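Local coordinates for protein vinylacetyl-CoA Delta-isomerase (Nitrosopumilus maritimus SCM1, PDB 6VJR) that probably dehydrates 4-hydroxybutyryl-CoA and isomerises vinylacetyl-CoA, using FAD, a [4Fe-4S] cluster and an iron ion, at residues 117-128 with 266-277. Sequence-based numbering, arbitrary orientation.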
ATOM      1  N   ILE A 117       4.611 -39.024  18.119  1.00 18.87           N
ATOM      2  CA  ILE A 117       5.717 -39.361  18.988  1.00 20.13           C
ATOM      3  C   ILE A 117       5.643 -40.835  19.366  1.00 20.27           C
ATOM      4  O   ILE A 117       6.647 -41.540  19.279  1.00 23.39           O
ATOM      5  CB  ILE A 117       5.730 -38.491  20.252  1.00 18.50           C
ATOM      6  CG1 ILE A 117       5.825 -37.003  19.932  1.00 18.54           C
ATOM      7  CG2 ILE A 117       6.858 -38.952  21.164  1.00 19.19           C
ATOM      8  CD1 ILE A 117       5.646 -36.080  21.115  1.00 18.79           C
ATOM      9  N   ASP A 118       4.448 -41.284  19.798  1.00 20.44           N
ATOM     10  CA  ASP A 118       4.235 -42.647  20.272  1.00 22.76           C
ATOM     11  C   ASP A 118       4.487 -43.666  19.163  1.00 23.91           C
ATOM     12  O   ASP A 118       5.060 -44.735  19.422  1.00 24.62           O
ATOM     13  CB  ASP A 118       2.839 -42.833  20.838  1.00 21.94           C
ATOM     14  CG  ASP A 118       2.548 -42.089  22.135  1.00 23.12           C
ATOM     15  OD1 ASP A 118       3.509 -41.504  22.739  1.00 22.57           O
ATOM     16  OD2 ASP A 118       1.362 -42.098  22.550  1.00 22.61           O
ATOM     17  N   GLU A 119       4.037 -43.335  17.950  1.00 23.61           N
ATOM     18  CA  GLU A 119       4.238 -44.177  16.774  1.00 24.94           C
ATOM     19  C   GLU A 119       5.726 -44.484  16.601  1.00 25.14           C
ATOM     20  O   GLU A 119       6.085 -45.612  16.315  1.00 26.93           O
ATOM     21  CB  GLU A 119       3.560 -43.507  15.578  1.00 30.05           C
ATOM     22  CG  GLU A 119       3.528 -44.298  14.280  1.00 36.35           C
ATOM     23  CD  GLU A 119       2.795 -43.484  13.216  1.00 41.41           C
ATOM     24  OE1 GLU A 119       3.046 -42.250  13.071  1.00 47.17           O
ATOM     25  OE2 GLU A 119       1.930 -44.078  12.555  1.00 45.64           O
ATOM     26  N   LYS A 120       6.597 -43.488  16.805  1.00 24.59           N
ATOM     27  CA  LYS A 120       8.025 -43.693  16.637  1.00 24.80           C
ATOM     28  C   LYS A 120       8.667 -44.327  17.880  1.00 24.84           C
ATOM     29  O   LYS A 120       9.515 -45.210  17.750  1.00 27.75           O
ATOM     30  CB  LYS A 120       8.698 -42.357  16.311  1.00 24.90           C
ATOM     31  CG  LYS A 120      10.194 -42.489  16.148  1.00 25.68           C
ATOM     32  CD  LYS A 120      10.899 -41.199  15.793  1.00 28.56           C
ATOM     33  CE  LYS A 120      12.389 -41.421  15.746  1.00 32.07           C
ATOM     34  NZ  LYS A 120      13.053 -40.131  15.505  1.00 33.87           N
ATOM     35  N   HIS A 121       8.280 -43.863  19.079  1.00 24.45           N
ATOM     36  CA  HIS A 121       9.045 -44.125  20.289  1.00 25.51           C
ATOM     37  C   HIS A 121       8.428 -45.241  21.149  1.00 27.60           C
ATOM     38  O   HIS A 121       9.065 -45.765  22.056  1.00 30.69           O
ATOM     39  CB  HIS A 121       9.243 -42.835  21.074  1.00 25.39           C
ATOM     40  CG  HIS A 121      10.221 -41.902  20.465  1.00 24.99           C
ATOM     41  ND1 HIS A 121      11.576 -42.029  20.681  1.00 28.02           N
ATOM     42  CD2 HIS A 121      10.063 -40.873  19.633  1.00 23.96           C
ATOM     43  CE1 HIS A 121      12.209 -41.076  19.995  1.00 29.84           C
ATOM     44  NE2 HIS A 121      11.312 -40.368  19.354  1.00 24.70           N
ATOM     45  N   GLY A 122       7.174 -45.604  20.895  1.00 27.75           N
ATOM     46  CA  GLY A 122       6.560 -46.631  21.709  1.00 28.84           C
ATOM     47  C   GLY A 122       6.155 -46.106  23.092  1.00 28.95           C
ATOM     48  O   GLY A 122       5.926 -46.899  23.992  1.00 30.49           O
ATOM     49  N   THR A 123       5.997 -44.779  23.210  1.00 26.72           N
ATOM     50  CA  THR A 123       5.588 -44.090  24.429  1.00 25.39           C
ATOM     51  C   THR A 123       4.060 -44.042  24.505  1.00 25.30           C
ATOM     52  O   THR A 123       3.375 -44.579  23.644  1.00 26.00           O
ATOM     53  CB  THR A 123       6.247 -42.708  24.420  1.00 24.46           C
ATOM     54  OG1 THR A 123       6.110 -42.189  23.101  1.00 25.00           O
ATOM     55  CG2 THR A 123       7.749 -42.797  24.663  1.00 25.43           C
ATOM     56  N   ASP A 124       3.512 -43.454  25.572  1.00 26.00           N
ATOM     57  CA  ASP A 124       2.063 -43.386  25.732  1.00 28.70           C
ATOM     58  C   ASP A 124       1.615 -41.963  26.043  1.00 24.89           C
ATOM     59  O   ASP A 124       0.644 -41.751  26.765  1.00 23.59           O
ATOM     60  CB  ASP A 124       1.535 -44.299  26.817  1.00 34.30           C
ATOM     61  CG  ASP A 124       2.171 -44.071  28.174  1.00 37.92           C
ATOM     62  OD1 ASP A 124       2.998 -43.166  28.258  1.00 41.47           O
ATOM     63  OD2 ASP A 124       1.895 -44.851  29.105  1.00 48.09           O
ATOM     64  N   TYR A 125       2.281 -40.996  25.414  1.00 22.34           N
ATOM     65  CA  TYR A 125       1.886 -39.602  25.507  1.00 19.47           C
ATOM     66  C   TYR A 125       0.461 -39.366  25.009  1.00 18.55           C
ATOM     67  O   TYR A 125      -0.249 -38.516  25.557  1.00 19.38           O
ATOM     68  CB  TYR A 125       2.871 -38.694  24.781  1.00 19.08           C
ATOM     69  CG  TYR A 125       4.308 -38.856  25.243  1.00 20.25           C
ATOM     70  CD1 TYR A 125       4.682 -38.575  26.548  1.00 20.04           C
ATOM     71  CD2 TYR A 125       5.318 -39.186  24.348  1.00 20.85           C
ATOM     72  CE1 TYR A 125       5.995 -38.717  26.981  1.00 21.62           C
ATOM     73  CE2 TYR A 125       6.631 -39.336  24.772  1.00 22.58           C
ATOM     74  CZ  TYR A 125       6.986 -39.072  26.085  1.00 21.01           C
ATOM     75  OH  TYR A 125       8.277 -39.256  26.498  1.00 22.70           O
ATOM     76  N   HIS A 126       0.078 -40.031  23.927  1.00 19.72           N
ATOM     77  CA  HIS A 126      -1.254 -39.845  23.367  1.00 17.82           C
ATOM     78  C   HIS A 126      -2.312 -40.338  24.358  1.00 17.58           C
ATOM     79  O   HIS A 126      -3.326 -39.662  24.534  1.00 19.60           O
ATOM     80  CB  HIS A 126      -1.358 -40.511  21.990  1.00 17.79           C
ATOM     81  CG  HIS A 126      -2.568 -40.153  21.250  1.00 18.84           C
ATOM     82  ND1 HIS A 126      -2.768 -38.866  20.805  1.00 18.39           N
ATOM     83  CD2 HIS A 126      -3.643 -40.863  20.868  1.00 20.97           C
ATOM     84  CE1 HIS A 126      -3.958 -38.792  20.184  1.00 18.26           C
ATOM     85  NE2 HIS A 126      -4.505 -40.012  20.212  1.00 20.29           N
ATOM     86  N   LYS A 127      -2.102 -41.512  24.980  1.00 20.05           N
ATOM     87  CA  LYS A 127      -3.019 -42.050  25.991  1.00 21.18           C
ATOM     88  C   LYS A 127      -3.147 -41.101  27.177  1.00 20.77           C
ATOM     89  O   LYS A 127      -4.262 -40.757  27.597  1.00 21.78           O
ATOM     90  CB  LYS A 127      -2.575 -43.447  26.466  1.00 24.79           C
ATOM     91  CG  LYS A 127      -2.662 -44.535  25.418  1.00 32.53           C
ATOM     92  CD  LYS A 127      -2.191 -45.931  25.832  1.00 40.62           C
ATOM     93  CE  LYS A 127      -1.592 -46.750  24.696  1.00 47.42           C
ATOM     94  NZ  LYS A 127      -0.271 -46.256  24.259  1.00 46.00           N
ATOM     95  N   ARG A 128      -1.990 -40.600  27.653  1.00 21.53           N
ATOM     96  CA  ARG A 128      -1.977 -39.598  28.705  1.00 20.02           C
ATOM     97  C   ARG A 128      -2.779 -38.374  28.271  1.00 20.79           C
ATOM     98  O   ARG A 128      -3.612 -37.859  29.036  1.00 19.52           O
ATOM     99  CB  ARG A 128      -0.538 -39.210  29.024  1.00 20.59           C
ATOM    100  CG  ARG A 128       0.271 -40.294  29.703  1.00 20.58           C
ATOM    101  CD  ARG A 128       1.675 -39.744  29.795  1.00 20.67           C
ATOM    102  NE  ARG A 128       2.584 -40.713  30.399  1.00 23.78           N
ATOM    103  CZ  ARG A 128       3.890 -40.546  30.536  1.00 24.36           C
ATOM    104  NH1 ARG A 128       4.674 -41.499  31.042  1.00 28.27           N
ATOM    105  NH2 ARG A 128       4.423 -39.435  30.179  1.00 23.16           N
ATOM    106  N   TRP A 266       3.947 -37.799  35.833  1.00 22.76           N
ATOM    107  CA  TRP A 266       4.031 -38.450  34.536  1.00 22.68           C
ATOM    108  C   TRP A 266       2.725 -38.372  33.755  1.00 22.21           C
ATOM    109  O   TRP A 266       2.747 -38.257  32.537  1.00 23.30           O
ATOM    110  CB  TRP A 266       4.479 -39.905  34.710  1.00 25.23           C
ATOM    111  CG  TRP A 266       5.901 -40.011  35.167  1.00 28.70           C
ATOM    112  CD1 TRP A 266       6.352 -40.688  36.259  1.00 31.70           C
ATOM    113  CD2 TRP A 266       7.063 -39.410  34.552  1.00 31.86           C
ATOM    114  NE1 TRP A 266       7.706 -40.557  36.360  1.00 35.29           N
ATOM    115  CE2 TRP A 266       8.174 -39.784  35.339  1.00 36.07           C
ATOM    116  CE3 TRP A 266       7.279 -38.617  33.426  1.00 34.21           C
ATOM    117  CZ2 TRP A 266       9.471 -39.390  35.043  1.00 36.06           C
ATOM    118  CZ3 TRP A 266       8.572 -38.244  33.119  1.00 36.28           C
ATOM    119  CH2 TRP A 266       9.646 -38.621  33.922  1.00 39.16           C
ATOM    120  N   ASP A 267       1.578 -38.466  34.432  1.00 22.57           N
ATOM    121  CA  ASP A 267       0.328 -38.526  33.694  1.00 22.81           C
ATOM    122  C   ASP A 267       0.007 -37.208  32.990  1.00 22.34           C
ATOM    123  O   ASP A 267      -0.894 -37.165  32.162  1.00 25.22           O
ATOM    124  CB  ASP A 267      -0.856 -38.862  34.582  1.00 25.79           C
ATOM    125  CG  ASP A 267      -0.996 -37.988  35.817  1.00 29.38           C
ATOM    126  OD1 ASP A 267      -0.346 -38.282  36.830  1.00 39.28           O
ATOM    127  OD2 ASP A 267      -1.739 -37.018  35.761  1.00 39.57           O
ATOM    128  N   LYS A 268       0.713 -36.136  33.334  1.00 20.37           N
ATOM    129  CA  LYS A 268       0.483 -34.836  32.723  1.00 18.00           C
ATOM    130  C   LYS A 268       1.652 -34.446  31.824  1.00 18.15           C
ATOM    131  O   LYS A 268       1.730 -33.293  31.394  1.00 18.36           O
ATOM    132  CB  LYS A 268       0.218 -33.780  33.806  1.00 20.72           C
ATOM    133  CG  LYS A 268      -0.990 -33.983  34.693  1.00 22.59           C
ATOM    134  CD  LYS A 268      -2.313 -33.788  33.996  1.00 24.94           C
ATOM    135  CE  LYS A 268      -3.506 -33.874  34.880  1.00 27.72           C
ATOM    136  NZ  LYS A 268      -3.702 -35.244  35.306  1.00 30.30           N
ATOM    137  N   VAL A 269       2.581 -35.386  31.570  1.00 18.64           N
ATOM    138  CA  VAL A 269       3.726 -35.133  30.691  1.00 19.02           C
ATOM    139  C   VAL A 269       3.429 -35.715  29.299  1.00 18.21           C
ATOM    140  O   VAL A 269       3.179 -36.912  29.161  1.00 20.15           O
ATOM    141  CB  VAL A 269       5.016 -35.733  31.277  1.00 19.40           C
ATOM    142  CG1 VAL A 269       6.179 -35.761  30.304  1.00 19.95           C
ATOM    143  CG2 VAL A 269       5.418 -35.050  32.571  1.00 19.89           C
ATOM    144  N   PHE A 270       3.451 -34.851  28.277  1.00 17.99           N
ATOM    145  CA  PHE A 270       3.060 -35.227  26.929  1.00 17.03           C
ATOM    146  C   PHE A 270       4.238 -35.253  25.944  1.00 17.92           C
ATOM    147  O   PHE A 270       4.044 -35.533  24.759  1.00 18.23           O
ATOM    148  CB  PHE A 270       1.917 -34.339  26.442  1.00 17.62           C
ATOM    149  CG  PHE A 270       0.742 -34.160  27.393  1.00 16.52           C
ATOM    150  CD1 PHE A 270       0.220 -35.252  28.079  1.00 18.21           C
ATOM    151  CD2 PHE A 270       0.172 -32.913  27.604  1.00 17.73           C
ATOM    152  CE1 PHE A 270      -0.832 -35.094  28.959  1.00 19.48           C
ATOM    153  CE2 PHE A 270      -0.897 -32.775  28.471  1.00 18.62           C
ATOM    154  CZ  PHE A 270      -1.398 -33.864  29.138  1.00 18.88           C
ATOM    155  N   MET A 271       5.443 -34.930  26.409  1.00 18.39           N
ATOM    156  CA  MET A 271       6.679 -35.030  25.648  1.00 17.92           C
ATOM    157  C   MET A 271       7.795 -34.964  26.685  1.00 18.23           C
ATOM    158  O   MET A 271       7.771 -34.096  27.558  1.00 17.45           O
ATOM    159  CB  MET A 271       6.856 -33.865  24.660  1.00 18.42           C
ATOM    160  CG  MET A 271       8.240 -33.810  23.924  1.00 19.22           C
ATOM    161  SD  MET A 271       8.542 -32.279  23.044  1.00 21.64           S
ATOM    162  CE  MET A 271       7.447 -32.575  21.650  1.00 23.01           C
ATOM    163  N   HIS A 272       8.785 -35.829  26.530  1.00 18.51           N
ATOM    164  CA  HIS A 272       9.871 -35.921  27.493  1.00 19.84           C
ATOM    165  C   HIS A 272      11.153 -36.344  26.768  1.00 20.14           C
ATOM    166  O   HIS A 272      11.496 -37.517  26.773  1.00 21.91           O
ATOM    167  CB  HIS A 272       9.497 -36.898  28.613  1.00 21.39           C
ATOM    168  CG  HIS A 272      10.587 -37.133  29.613  1.00 25.02           C
ATOM    169  ND1 HIS A 272      11.373 -36.142  30.146  1.00 29.36           N
ATOM    170  CD2 HIS A 272      11.065 -38.268  30.131  1.00 29.35           C
ATOM    171  CE1 HIS A 272      12.249 -36.661  30.994  1.00 26.45           C
ATOM    172  NE2 HIS A 272      12.101 -37.943  30.983  1.00 33.02           N
ATOM    173  N   GLY A 273      11.812 -35.397  26.094  1.00 20.37           N
ATOM    174  CA  GLY A 273      13.112 -35.619  25.486  1.00 20.36           C
ATOM    175  C   GLY A 273      13.118 -35.897  23.981  1.00 20.36           C
ATOM    176  O   GLY A 273      14.203 -35.983  23.395  1.00 21.51           O
ATOM    177  N   GLU A 274      11.946 -36.058  23.346  1.00 21.03           N
ATOM    178  CA  GLU A 274      11.870 -36.360  21.923  1.00 20.86           C
ATOM    179  C   GLU A 274      11.937 -35.051  21.129  1.00 20.17           C
ATOM    180  O   GLU A 274      10.959 -34.567  20.555  1.00 19.23           O
ATOM    181  CB  GLU A 274      10.596 -37.145  21.644  1.00 21.04           C
ATOM    182  CG  GLU A 274      10.490 -38.449  22.433  1.00 22.63           C
ATOM    183  CD  GLU A 274       9.872 -38.354  23.815  1.00 23.32           C
ATOM    184  OE1 GLU A 274       9.387 -37.260  24.213  1.00 23.31           O
ATOM    185  OE2 GLU A 274       9.880 -39.425  24.503  1.00 24.82           O
ATOM    186  N   TYR A 275      13.134 -34.478  21.138  1.00 18.87           N
ATOM    187  CA  TYR A 275      13.395 -33.146  20.637  1.00 19.14           C
ATOM    188  C   TYR A 275      13.018 -32.976  19.173  1.00 18.89           C
ATOM    189  O   TYR A 275      12.708 -31.863  18.763  1.00 17.65           O
ATOM    190  CB  TYR A 275      14.881 -32.830  20.834  1.00 20.66           C
ATOM    191  CG  TYR A 275      15.825 -33.759  20.111  1.00 22.69           C
ATOM    192  CD1 TYR A 275      16.242 -33.476  18.818  1.00 24.87           C
ATOM    193  CD2 TYR A 275      16.301 -34.903  20.722  1.00 24.99           C
ATOM    194  CE1 TYR A 275      17.090 -34.321  18.139  1.00 27.15           C
ATOM    195  CE2 TYR A 275      17.163 -35.751  20.059  1.00 28.05           C
ATOM    196  CZ  TYR A 275      17.543 -35.463  18.767  1.00 29.08           C
ATOM    197  OH  TYR A 275      18.387 -36.349  18.183  1.00 36.94           O
ATOM    198  N   GLU A 276      13.110 -34.059  18.398  1.00 18.82           N
ATOM    199  CA  GLU A 276      12.822 -34.001  16.978  1.00 20.79           C
ATOM    200  C   GLU A 276      11.355 -33.699  16.691  1.00 20.83           C
ATOM    201  O   GLU A 276      11.039 -33.388  15.541  1.00 23.88           O
ATOM    202  CB  GLU A 276      13.287 -35.268  16.261  1.00 21.41           C
ATOM    203  CG  GLU A 276      12.441 -36.502  16.527  1.00 22.26           C
ATOM    204  CD  GLU A 276      12.696 -37.339  17.778  1.00 24.59           C
ATOM    205  OE1 GLU A 276      12.342 -38.544  17.668  1.00 27.81           O
ATOM    206  OE2 GLU A 276      13.208 -36.834  18.830  1.00 27.12           O
ATOM    207  N   PHE A 277      10.464 -33.786  17.704  1.00 19.48           N
ATOM    208  CA  PHE A 277       9.052 -33.499  17.491  1.00 18.95           C
ATOM    209  C   PHE A 277       8.678 -32.093  17.925  1.00 17.92           C
ATOM    210  O   PHE A 277       7.528 -31.700  17.742  1.00 18.10           O
ATOM    211  CB  PHE A 277       8.141 -34.520  18.186  1.00 18.97           C
ATOM    212  CG  PHE A 277       8.137 -35.855  17.472  1.00 18.58           C
ATOM    213  CD1 PHE A 277       7.215 -36.095  16.466  1.00 20.31           C
ATOM    214  CD2 PHE A 277       9.043 -36.864  17.809  1.00 20.85           C
ATOM    215  CE1 PHE A 277       7.185 -37.327  15.828  1.00 20.96           C
ATOM    216  CE2 PHE A 277       9.017 -38.088  17.157  1.00 21.53           C
ATOM    217  CZ  PHE A 277       8.104 -38.309  16.166  1.00 21.32           C
TER
HETATM  218  O   HOH W   1      -3.306 -38.167  31.770  1.00 26.26           O
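Y125 lays one ring face over the backbone of the strand at 269-272: CA of M271 sits 4.1 Å from the ring centroid in a CH-pi contact, offset toward the rim. Its hydroxyl then reaches E274, donating to the syn lone pair of OE2 (OH to OE2 2.6 Å), while E274 OE1 takes the backbone N of H272 and so ties the carboxylate back to the end of the strand that precedes it. In E274, CG stands anti to the carbonyl carbon (chi1 -58°), which sets that methylene over the centre of the H121 ring, and the bend at chi2 then turns the carboxylate toward the Y125 hydroxyl. That imidazole of H121 points NE2 at E276 OE1 (2.7 Å), with the oxygen in the ring plane; K120, fully extended, brings NZ to the same oxygen from the other face of the carboxylate, 2.8 Å away, as a salt bridge. Next to this pair, CG1 of I117 lies over a face of the F277 ring (I117 CG1 to F277 CG 3.6 Å), and I117 CD1 meets CE of M271. At the far end R128 NH2 donates in the guanidinium plane to V269 O at 3.0 Å, while W266 O lies over one guanidinium face. A phenylalanine replacing Y125 would probably keep the ring over M271 but leave E274 OE2 without its hydroxyl donor. The contact thus fastens the end of helix 101-121 and the start of 125-139 onto strand 269-272, outermost within this chain in its four-stranded sheet, with buried E274 held by both its oxygens and two donors sharing E276 OE1, whose negative charge they are likely to stabilise.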